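Local atomic coordinates of oxalate--CoA ligase (Arabidopsis thaliana, PDB entry 5IE2), a protein that belongs to the ANL clan of AMP-binding enzymes, with a family-typical C-terminal domain, and holds ATP in a pocket. Residues A[3-8]-A[182-187]; A[166-171]-A[213-218]; A[315-320]-A[367-372]. All coordinates share one frame; numbering follows the deposited sequence.

Interaction 1. Residues A[3-8]-A[182-187]; sequences SDTLSG and LTQLNL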
loop_
_atom_site.group_PDB
_atom_site.type_symbol
_atom_site.label_atom_id
_atom_site.label_comp_id
_atom_site.label_asym_id
_atom_site.label_seq_id
_atom_site.Cartn_x
_atom_site.Cartn_y
_atom_site.Cartn_z
ATOM N N SER A 3 14.342 -14.366 -9.808
ATOM C CA SER A 3 14.463 -13.867 -11.182
ATOM C C SER A 3 14.456 -12.335 -11.074
ATOM O O SER A 3 13.958 -11.763 -10.052
ATOM C CB SER A 3 13.293 -14.364 -12.059
ATOM O OG SER A 3 13.229 -13.732 -13.353
ATOM N N ASP A 4 14.902 -11.671 -12.125
ATOM C CA ASP A 4 14.901 -10.193 -12.115
ATOM C C ASP A 4 13.710 -9.638 -12.920
ATOM O O ASP A 4 13.658 -8.446 -13.301
ATOM C CB ASP A 4 16.247 -9.675 -12.630
ATOM C CG ASP A 4 16.636 -10.252 -14.002
ATOM O OD1 ASP A 4 16.044 -11.253 -14.487
ATOM O OD2 ASP A 4 17.626 -9.708 -14.576
ATOM N N THR A 5 12.750 -10.532 -13.263
ATOM C CA THR A 5 11.438 -10.041 -13.748
ATOM C C THR A 5 10.332 -10.704 -12.919
ATOM O O THR A 5 10.467 -11.850 -12.485
ATOM C CB THR A 5 11.194 -10.311 -15.257
ATOM O OG1 THR A 5 10.972 -11.693 -15.476
ATOM C CG2 THR A 5 12.376 -9.859 -16.160
ATOM N N LEU A 6 9.231 -9.995 -12.741
ATOM C CA LEU A 6 8.147 -10.606 -11.986
ATOM C C LEU A 6 7.556 -11.766 -12.774
ATOM O O LEU A 6 7.270 -12.828 -12.208
ATOM C CB LEU A 6 7.060 -9.560 -11.700
ATOM C CG LEU A 6 5.841 -10.158 -11.005
ATOM C CD1 LEU A 6 6.232 -10.720 -9.652
ATOM C CD2 LEU A 6 4.794 -9.069 -10.946
ATOM N N SER A 7 7.377 -11.576 -14.080
ATOM C CA SER A 7 6.810 -12.683 -14.866
ATOM C C SER A 7 7.701 -13.932 -14.790
ATOM O O SER A 7 7.209 -15.076 -14.643
ATOM C CB SER A 7 6.607 -12.243 -16.312
ATOM O OG SER A 7 5.629 -11.195 -16.349
ATOM N N GLY A 8 9.017 -13.737 -14.870
ATOM C CA GLY A 8 9.940 -14.876 -14.722
ATOM C C GLY A 8 9.923 -15.589 -13.377
ATOM O O GLY A 8 9.957 -16.842 -13.249
ATOM N N LEU A 182 6.844 2.003 -13.083
ATOM C CA LEU A 182 7.618 0.941 -12.442
ATOM C C LEU A 182 7.806 -0.207 -13.419
ATOM O O LEU A 182 6.899 -0.520 -14.188
ATOM C CB LEU A 182 6.873 0.429 -11.191
ATOM C CG LEU A 182 6.655 1.635 -10.223
ATOM C CD1 LEU A 182 5.684 1.161 -9.081
ATOM C CD2 LEU A 182 7.998 2.160 -9.609
ATOM N N THR A 183 8.999 -0.801 -13.398
ATOM C CA THR A 183 9.383 -1.819 -14.361
ATOM C C THR A 183 9.197 -3.251 -13.806
ATOM O O THR A 183 8.914 -3.472 -12.620
ATOM C CB THR A 183 10.865 -1.688 -14.724
ATOM O OG1 THR A 183 11.593 -1.766 -13.490
ATOM C CG2 THR A 183 11.137 -0.313 -15.395
ATOM N N GLN A 184 9.420 -4.232 -14.685
ATOM C CA GLN A 184 9.478 -5.639 -14.288
ATOM C C GLN A 184 10.517 -5.802 -13.204
ATOM O O GLN A 184 10.342 -6.541 -12.221
ATOM C CB GLN A 184 9.855 -6.533 -15.496
ATOM C CG GLN A 184 8.673 -6.847 -16.418
ATOM C CD GLN A 184 7.906 -8.109 -15.991
ATOM O OE1 GLN A 184 8.150 -8.682 -14.951
ATOM N NE2 GLN A 184 6.981 -8.544 -16.838
ATOM N N LEU A 185 11.628 -5.105 -13.408
ATOM C CA LEU A 185 12.718 -5.204 -12.446
ATOM C C LEU A 185 12.329 -4.598 -11.107
ATOM O O LEU A 185 12.610 -5.184 -10.044
ATOM C CB LEU A 185 13.981 -4.545 -13.017
ATOM C CG LEU A 185 15.202 -4.387 -12.065
ATOM C CD1 LEU A 185 15.685 -5.730 -11.526
ATOM C CD2 LEU A 185 16.378 -3.614 -12.785
ATOM N N ASN A 186 11.699 -3.412 -11.130
ATOM C CA ASN A 186 11.210 -2.821 -9.891
ATOM C C ASN A 186 10.348 -3.854 -9.106
ATOM O O ASN A 186 10.535 -4.086 -7.875
ATOM C CB ASN A 186 10.350 -1.577 -10.183
ATOM C CG ASN A 186 11.140 -0.334 -10.630
ATOM O OD1 ASN A 186 10.588 0.494 -11.356
ATOM N ND2 ASN A 186 12.414 -0.185 -10.216
ATOM N N LEU A 187 9.392 -4.463 -9.809
ATOM C CA LEU A 187 8.445 -5.393 -9.162
ATOM C C LEU A 187 9.161 -6.629 -8.606
ATOM O O LEU A 187 8.916 -7.047 -7.475
ATOM C CB LEU A 187 7.356 -5.838 -10.153
ATOM C CG LEU A 187 6.419 -4.702 -10.654
ATOM C CD1 LEU A 187 5.410 -5.315 -11.639
ATOM C CD2 LEU A 187 5.619 -4.101 -9.556
#

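Interaction 2. Residues A[166-171]-A[213-218]; sequences LFLHTS and FHVHGL. With ATP (adenosine-5'-triphosphate), chain C.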
loop_
_atom_site.group_PDB
_atom_site.type_symbol
_atom_site.label_atom_id
_atom_site.label_comp_id
_atom_site.label_asym_id
_atom_site.label_seq_id
_atom_site.Cartn_x
_atom_site.Cartn_y
_atom_site.Cartn_z
ATOM N N LEU A 166 4.065 -1.358 -14.447
ATOM C CA LEU A 166 3.028 -0.836 -13.521
ATOM C C LEU A 166 3.132 0.673 -13.569
ATOM O O LEU A 166 4.242 1.206 -13.615
ATOM C CB LEU A 166 3.248 -1.383 -12.115
ATOM C CG LEU A 166 2.409 -0.766 -11.000
ATOM C CD1 LEU A 166 0.944 -1.006 -11.350
ATOM C CD2 LEU A 166 2.762 -1.395 -9.651
ATOM N N PHE A 167 2.003 1.354 -13.675
ATOM C CA PHE A 167 2.012 2.805 -13.674
ATOM C C PHE A 167 0.955 3.209 -12.658
ATOM O O PHE A 167 -0.173 2.744 -12.780
ATOM C CB PHE A 167 1.669 3.386 -15.048
ATOM C CG PHE A 167 1.654 4.900 -15.067
ATOM C CD1 PHE A 167 2.835 5.608 -15.149
ATOM C CD2 PHE A 167 0.459 5.603 -14.992
ATOM C CE1 PHE A 167 2.830 7.019 -15.156
ATOM C CE2 PHE A 167 0.438 7.032 -15.014
ATOM C CZ PHE A 167 1.601 7.715 -15.112
ATOM N N LEU A 168 1.350 4.041 -11.686
ATOM C CA LEU A 168 0.515 4.489 -10.545
ATOM C C LEU A 168 0.727 5.976 -10.342
ATOM O O LEU A 168 1.703 6.542 -10.837
ATOM C CB LEU A 168 0.898 3.764 -9.236
ATOM C CG LEU A 168 0.622 2.283 -9.258
ATOM C CD1 LEU A 168 1.221 1.616 -8.053
ATOM C CD2 LEU A 168 -0.882 2.107 -9.301
ATOM N N HIS A 169 -0.194 6.604 -9.618
ATOM C CA HIS A 169 0.014 7.959 -9.130
ATOM C C HIS A 169 0.169 7.891 -7.626
ATOM O O HIS A 169 -0.303 6.956 -6.985
ATOM C CB HIS A 169 -1.144 8.880 -9.496
ATOM C CG HIS A 169 -1.023 9.462 -10.863
ATOM N ND1 HIS A 169 -1.436 8.796 -12.002
ATOM C CD2 HIS A 169 -0.478 10.634 -11.288
ATOM C CE1 HIS A 169 -1.180 9.550 -13.065
ATOM N NE2 HIS A 169 -0.605 10.671 -12.658
ATOM N N THR A 170 0.880 8.852 -7.062
ATOM C CA THR A 170 0.991 8.932 -5.603
ATOM C C THR A 170 -0.337 9.381 -4.948
ATOM O O THR A 170 -1.201 9.924 -5.634
ATOM C CB THR A 170 2.100 9.861 -5.207
ATOM O OG1 THR A 170 1.924 11.119 -5.875
ATOM C CG2 THR A 170 3.451 9.225 -5.604
ATOM N N SER A 171 -0.516 9.095 -3.650
ATOM C CA SER A 171 -1.794 9.321 -2.953
ATOM C C SER A 171 -2.271 10.799 -2.845
ATOM O O SER A 171 -3.415 11.030 -2.461
ATOM C CB SER A 171 -1.717 8.720 -1.539
ATOM O OG SER A 171 -1.649 7.296 -1.582
ATOM N N PHE A 213 -5.348 -1.478 -6.166
ATOM C CA PHE A 213 -4.875 -0.403 -7.053
ATOM C C PHE A 213 -3.863 0.538 -6.342
ATOM O O PHE A 213 -3.442 1.543 -6.916
ATOM C CB PHE A 213 -6.048 0.408 -7.661
ATOM C CG PHE A 213 -7.024 0.971 -6.638
ATOM C CD1 PHE A 213 -6.732 2.131 -5.923
ATOM C CD2 PHE A 213 -8.233 0.344 -6.416
ATOM C CE1 PHE A 213 -7.608 2.641 -4.959
ATOM C CE2 PHE A 213 -9.164 0.883 -5.472
ATOM C CZ PHE A 213 -8.838 2.012 -4.741
ATOM N N HIS A 214 -3.462 0.202 -5.109
ATOM C CA HIS A 214 -2.351 0.925 -4.403
ATOM C C HIS A 214 -1.232 -0.116 -4.163
ATOM O O HIS A 214 -1.525 -1.333 -4.085
ATOM C CB HIS A 214 -2.854 1.568 -3.081
ATOM C CG HIS A 214 -1.782 2.234 -2.255
ATOM N ND1 HIS A 214 -0.928 1.537 -1.408
ATOM C CD2 HIS A 214 -1.408 3.540 -2.171
ATOM C CE1 HIS A 214 -0.070 2.381 -0.856
ATOM N NE2 HIS A 214 -0.345 3.605 -1.291
ATOM N N VAL A 215 0.034 0.305 -4.089
ATOM C CA VAL A 215 1.138 -0.680 -4.013
ATOM C C VAL A 215 1.190 -1.496 -2.753
ATOM O O VAL A 215 1.834 -2.517 -2.767
ATOM C CB VAL A 215 2.573 -0.054 -4.089
ATOM C CG1 VAL A 215 2.952 0.306 -5.504
ATOM C CG2 VAL A 215 2.668 1.127 -3.137
ATOM N N HIS A 216 0.590 -1.054 -1.636
ATOM C CA HIS A 216 0.715 -1.861 -0.404
ATOM C C HIS A 216 -0.012 -3.220 -0.600
ATOM O O HIS A 216 0.594 -4.306 -0.483
ATOM C CB HIS A 216 0.155 -1.079 0.797
ATOM C CG HIS A 216 0.223 -1.799 2.126
ATOM N ND1 HIS A 216 0.017 -1.140 3.325
ATOM C CD2 HIS A 216 0.349 -3.111 2.439
ATOM C CE1 HIS A 216 0.081 -2.011 4.321
ATOM N NE2 HIS A 216 0.254 -3.217 3.809
ATOM N N GLY A 217 -1.308 -3.177 -0.882
ATOM C CA GLY A 217 -2.020 -4.447 -1.082
ATOM C C GLY A 217 -1.495 -5.187 -2.298
ATOM O O GLY A 217 -1.353 -6.422 -2.279
ATOM N N LEU A 218 -1.175 -4.455 -3.369
ATOM C CA LEU A 218 -0.703 -5.109 -4.597
ATOM C C LEU A 218 0.641 -5.823 -4.414
ATOM O O LEU A 218 0.761 -6.998 -4.762
ATOM C CB LEU A 218 -0.565 -4.080 -5.718
ATOM C CG LEU A 218 -0.187 -4.522 -7.111
ATOM C CD1 LEU A 218 -1.274 -5.510 -7.591
ATOM C CD2 LEU A 218 -0.127 -3.299 -8.052
HETATM P PG ATP C . 1.993 12.046 -2.236
HETATM O O1G ATP C . 2.266 13.204 -1.275
HETATM O O2G ATP C . 1.110 12.421 -3.373
HETATM O O3G ATP C . 3.293 11.399 -2.708
HETATM P PB ATP C . 1.825 9.864 -0.353
HETATM O O1B ATP C . 0.844 9.538 0.752
HETATM O O2B ATP C . 3.192 10.359 -0.040
HETATM O O3B ATP C . 1.154 10.895 -1.438
HETATM P PA ATP C . 2.287 6.988 -0.844
HETATM O O1A ATP C . 3.430 6.558 -1.753
HETATM O O2A ATP C . 1.008 6.245 -0.869
HETATM O O3A ATP C . 1.918 8.504 -1.256
HETATM O "O5'" ATP C . 2.852 7.140 0.647
HETATM C "C5'" ATP C . 4.250 7.007 1.005
HETATM C "C4'" ATP C . 4.454 7.871 2.262
HETATM O "O4'" ATP C . 3.753 7.266 3.365
HETATM C "C3'" ATP C . 5.871 7.856 2.747
HETATM O "O3'" ATP C . 6.642 8.802 2.008
HETATM C "C2'" ATP C . 5.736 8.238 4.206
HETATM O "O2'" ATP C . 5.463 9.645 4.300
HETATM C "C1'" ATP C . 4.452 7.547 4.564
HETATM N N9 ATP C . 4.672 6.257 5.260
HETATM C C8 ATP C . 4.726 5.025 4.738
HETATM N N7 ATP C . 4.919 4.117 5.744
HETATM C C5 ATP C . 4.960 4.826 6.919
HETATM C C6 ATP C . 5.116 4.485 8.352
HETATM N N6 ATP C . 5.215 3.170 8.739
HETATM N N1 ATP C . 5.092 5.516 9.228
HETATM C C2 ATP C . 4.944 6.803 8.836
HETATM N N3 ATP C . 4.804 7.191 7.542
HETATM C C4 ATP C . 4.801 6.223 6.581
#

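Interaction 3. Residues A[315-320]-A[367-372]; sequences TEATHL and GPNVTK. With ATP (adenosine-5'-triphosphate), chain C; ACY (acetic acid), chain E.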
loop_
_atom_site.group_PDB
_atom_site.type_symbol
_atom_site.label_atom_id
_atom_site.label_comp_id
_atom_site.label_asym_id
_atom_site.label_seq_id
_atom_site.Cartn_x
_atom_site.Cartn_y
_atom_site.Cartn_z
ATOM N N THR A 315 5.165 4.582 -2.990
ATOM C CA THR A 315 4.935 4.177 -4.358
ATOM C C THR A 315 6.244 4.214 -5.167
ATOM O O THR A 315 6.474 3.343 -5.968
ATOM C CB THR A 315 3.887 5.120 -5.034
ATOM O OG1 THR A 315 2.678 5.073 -4.279
ATOM C CG2 THR A 315 3.575 4.674 -6.443
ATOM N N GLU A 316 7.048 5.248 -4.965
ATOM C CA GLU A 316 8.300 5.402 -5.744
ATOM C C GLU A 316 9.370 4.333 -5.485
ATOM O O GLU A 316 10.314 4.169 -6.279
ATOM C CB GLU A 316 8.937 6.771 -5.459
ATOM C CG GLU A 316 8.192 7.961 -6.003
ATOM C CD GLU A 316 7.219 8.553 -4.947
ATOM O OE1 GLU A 316 6.667 7.780 -4.137
ATOM O OE2 GLU A 316 7.042 9.800 -4.947
ATOM N N ALA A 317 9.231 3.634 -4.367
ATOM C CA ALA A 317 10.138 2.532 -3.985
ATOM C C ALA A 317 9.513 1.177 -4.353
ATOM O O ALA A 317 9.962 0.155 -3.864
ATOM C CB ALA A 317 10.399 2.604 -2.423
ATOM N N THR A 318 8.442 1.180 -5.158
ATOM C CA THR A 318 7.663 -0.065 -5.414
ATOM C C THR A 318 7.310 -0.692 -4.022
ATOM O O THR A 318 7.510 -1.879 -3.774
ATOM C CB THR A 318 8.437 -1.064 -6.352
ATOM O OG1 THR A 318 8.901 -0.299 -7.463
ATOM C CG2 THR A 318 7.497 -2.163 -6.926
ATOM N N HIS A 319 6.782 0.151 -3.154
ATOM C CA HIS A 319 6.386 -0.224 -1.783
ATOM C C HIS A 319 7.626 -0.299 -0.842
ATOM O O HIS A 319 8.198 0.738 -0.497
ATOM C CB HIS A 319 5.545 -1.549 -1.787
ATOM C CG HIS A 319 4.855 -1.822 -0.472
ATOM N ND1 HIS A 319 4.074 -0.885 0.179
ATOM C CD2 HIS A 319 4.872 -2.927 0.333
ATOM C CE1 HIS A 319 3.643 -1.401 1.328
ATOM N NE2 HIS A 319 4.112 -2.635 1.447
ATOM N N LEU A 320 8.029 -1.493 -0.411
ATOM C CA LEU A 320 8.884 -1.640 0.773
ATOM C C LEU A 320 10.258 -0.900 0.693
ATOM O O LEU A 320 11.033 -1.083 -0.283
ATOM C CB LEU A 320 9.146 -3.141 1.000
ATOM C CG LEU A 320 10.081 -3.460 2.183
ATOM C CD1 LEU A 320 9.409 -3.095 3.466
ATOM C CD2 LEU A 320 10.408 -4.974 2.124
ATOM N N GLY A 367 18.202 1.796 -4.913
ATOM C CA GLY A 367 18.081 0.349 -5.112
ATOM C C GLY A 367 17.290 -0.013 -6.345
ATOM O O GLY A 367 16.645 0.841 -6.951
ATOM N N PRO A 368 17.295 -1.309 -6.730
ATOM C CA PRO A 368 16.639 -1.673 -7.976
ATOM C C PRO A 368 15.101 -1.672 -7.889
ATOM O O PRO A 368 14.449 -1.832 -8.912
ATOM C CB PRO A 368 17.161 -3.098 -8.264
ATOM C CG PRO A 368 17.518 -3.664 -6.909
ATOM C CD PRO A 368 18.037 -2.418 -6.130
ATOM N N ASN A 369 14.550 -1.460 -6.698
ATOM C CA ASN A 369 13.093 -1.314 -6.519
ATOM C C ASN A 369 12.613 0.104 -6.801
ATOM O O ASN A 369 11.414 0.368 -6.843
ATOM C CB ASN A 369 12.732 -1.692 -5.049
ATOM C CG ASN A 369 13.558 -0.873 -4.040
ATOM O OD1 ASN A 369 14.804 -0.969 -3.994
ATOM N ND2 ASN A 369 12.888 -0.032 -3.265
ATOM N N VAL A 370 13.563 1.048 -6.904
ATOM C CA VAL A 370 13.182 2.457 -6.995
ATOM C C VAL A 370 12.876 2.855 -8.436
ATOM O O VAL A 370 13.585 2.447 -9.372
ATOM C CB VAL A 370 14.313 3.350 -6.413
ATOM C CG1 VAL A 370 13.936 4.820 -6.439
ATOM C CG2 VAL A 370 14.641 2.870 -4.964
ATOM N N THR A 371 11.820 3.636 -8.617
ATOM C CA THR A 371 11.490 4.141 -9.948
ATOM C C THR A 371 12.692 4.850 -10.590
ATOM O O THR A 371 13.513 5.460 -9.896
ATOM C CB THR A 371 10.277 5.098 -9.922
ATOM O OG1 THR A 371 9.933 5.472 -11.255
ATOM C CG2 THR A 371 10.530 6.377 -9.102
ATOM N N LYS A 372 12.783 4.762 -11.919
ATOM C CA LYS A 372 13.826 5.507 -12.628
ATOM C C LYS A 372 13.502 6.997 -12.680
ATOM O O LYS A 372 14.377 7.842 -12.911
ATOM C CB LYS A 372 13.959 4.979 -14.064
ATOM C CG LYS A 372 14.509 3.575 -14.097
ATOM C CD LYS A 372 15.931 3.617 -13.445
ATOM C CE LYS A 372 16.596 2.298 -13.591
ATOM N NZ LYS A 372 17.967 2.344 -13.075
HETATM P PG ATP C . 1.993 12.046 -2.236
HETATM O O1G ATP C . 2.266 13.204 -1.275
HETATM O O2G ATP C . 1.110 12.421 -3.373
HETATM O O3G ATP C . 3.293 11.399 -2.708
HETATM P PB ATP C . 1.825 9.864 -0.353
HETATM O O1B ATP C . 0.844 9.538 0.752
HETATM O O2B ATP C . 3.192 10.359 -0.040
HETATM O O3B ATP C . 1.154 10.895 -1.438
HETATM P PA ATP C . 2.287 6.988 -0.844
HETATM O O1A ATP C . 3.430 6.558 -1.753
HETATM O O2A ATP C . 1.008 6.245 -0.869
HETATM O O3A ATP C . 1.918 8.504 -1.256
HETATM O "O5'" ATP C . 2.852 7.140 0.647
HETATM C "C5'" ATP C . 4.250 7.007 1.005
HETATM C "C4'" ATP C . 4.454 7.871 2.262
HETATM O "O4'" ATP C . 3.753 7.266 3.365
HETATM C "C3'" ATP C . 5.871 7.856 2.747
HETATM O "O3'" ATP C . 6.642 8.802 2.008
HETATM C "C2'" ATP C . 5.736 8.238 4.206
HETATM O "O2'" ATP C . 5.463 9.645 4.300
HETATM C "C1'" ATP C . 4.452 7.547 4.564
HETATM N N9 ATP C . 4.672 6.257 5.260
HETATM C C8 ATP C . 4.726 5.025 4.738
HETATM N N7 ATP C . 4.919 4.117 5.744
HETATM C C5 ATP C . 4.960 4.826 6.919
HETATM C C6 ATP C . 5.116 4.485 8.352
HETATM N N6 ATP C . 5.215 3.170 8.739
HETATM N N1 ATP C . 5.092 5.516 9.228
HETATM C C2 ATP C . 4.944 6.803 8.836
HETATM N N3 ATP C . 4.804 7.191 7.542
HETATM C C4 ATP C . 4.801 6.223 6.581
HETATM C C ACY E . 2.967 2.195 0.858
HETATM O O ACY E . 2.550 1.430 1.803
HETATM O OXT ACY E . 3.719 1.816 -0.089
HETATM C CH3 ACY E . 2.586 3.651 0.900
#

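Interaction 1. Residues A[3-8]-A[182-187]
The start of helix 6-16 is the site of this contact: the carboxamide of Gln184, at the first turn of helix 184-198, is received by the leading amides of that helix. Ser7 N approaches Gln184 OE1 in the carbonyl plane, on a lone pair, at 3.1 Å with an N-H...O angle of 166°. Leu6 N lies still nearer to Gln184 OE1, 2.8 Å, but its hydrogen points well off the line and the bond is weak. At the other end of the amide, Gln184 NE2 donates to Ser7 OG at 3.0 Å, the hydroxyl sitting 7° out of the amide plane, so both ends are engaged and the flip of the group is fixed. A bend at chi2 (-89°) turns the Gln184 chain into this position. Two capped helix starts meet here. Thr5 is the N-cap of one, its OG1 accepting from Gly8 N at 2.9 Å; on the other, Thr183 and Asn186 form a capping box, in which Asn186 N donates to Thr183 OG1 at 2.9 Å. Beside the polar grip, the side chains of Leu6 and Leu187 cross at a slant, Leu6 CD2 3.9 Å from Leu187 CD1, and Ile77 of helix 67-78 touches Ser7, Gln184 and Leu187. On the exposed side, at Asp4, the Leu185 CA-H points at Asp4 O, 3.5 Å from CA to O, while Leu185 CD1 lies near Asp4 CB.

Interaction 2. Residues A[166-171]-A[213-218]
Oxygen O2A of the ATP alpha-phosphate is gripped by one side chain from each segment: Ser171 OG donates to it at 2.9 Å, and His214 NE2 donates at 3.0 Å with an N-H...O angle of 168°. The phosphate oxygen lies at the edge of the His214 ring, in its plane. Ser171 OG comes to the same edge, 3.8 Å from His214 CD2. The imidazole is held at both nitrogens: besides NE2, His214 ND1 accepts from His216 N at 3.0 Å, 30° out of the ring plane, an N-cap bond at the start of helix 215-227. With CG anti to the backbone N (chi1 176°), the ring swings back to the nucleotide although its CB leaves the backbone away from 166-171. Thr170 and Ser171 belong to the glycine-rich phosphate-binding loop, a signature of this family; Thr170 OG1 donates to ATP O2G at 2.9 Å, and Gly172 and Thr173 add further bonds. Behind the loop the contact turns apolar. Leu168 CD1 presses on Val215 CG1 at 3.3 Å, tighter than usual van der Waals contact, and Leu166 CD2 meets Leu218 CD2 tip to tip at 3.8 Å. Strand 164-169, paired with strand 179-183, thereby lies against the first turn of helix 215-227, with Pro85 of strand 82-85 touching Leu166 and Leu168, and Phe73 of helix 67-78 touching both Leu166 and Leu218.

Interaction 3. Residues A[315-320]-A[367-372]
The Asn369 carboxamide holds the Ala317 carbonyl oxygen almost in its own plane, 5° out of it, with ND2 to O at 3.0 Å; seen from the acceptor, the donor is tilted 28° from the carbonyl plane. Two motifs meet here: the type I turn from Gly367 to Val370 and the Thr-Glu end of the conserved Tyr-x-x-Thr-Glu sequence of this family, whose Thr315 N donates to ATP O1A at 2.9 Å. Asn369 ND2 also bonds to Gln343 OE1. Elsewhere on 315-320, the His319 ring is stacked with His216, and acetic acid lies at its edge, OXT 2.7 Å from His319 ND1. Glu316 O accepts from Thr371 N at 2.8 Å, nearly along the C=O axis, while the Val370 CA-H also points at this oxygen. The side chains of Glu316 and Thr371 run side by side, Glu316 CB being 4.0 Å from Thr371 CG2; their polar ends turn elsewhere, Glu316 OE2 to Tyr374 OH and Thr371 OG1 to Pro181 O. With OG1 anti to its carbonyl carbon (chi1 -48°), Thr318 delivers the hydroxyl hydrogen to Asn369 O, OG1 to O 2.7 Å.

From the N terminus, interaction 1 closes a long loop by joining the start of helix 6-16 to the turn between strand 179-183 and helix 184-198. Interaction 2 opens at 166-171, inside that loop, and closes beyond it at 213-218, so the two cross; strands 164-169 and 179-183 link them directly through Leu182 N to Leu166 O. Interaction 3 follows in series, with a helix-free, partly stranded excursion between 315-320 and 367-372. It rejoins interaction 1 where Asn186 ND2 bonds to Pro368 O, and interaction 2 where Leu168 CB packs on Thr315 CG2. Interactions 2 and 3 both reach ATP, whereas interaction 1 lies farther from it.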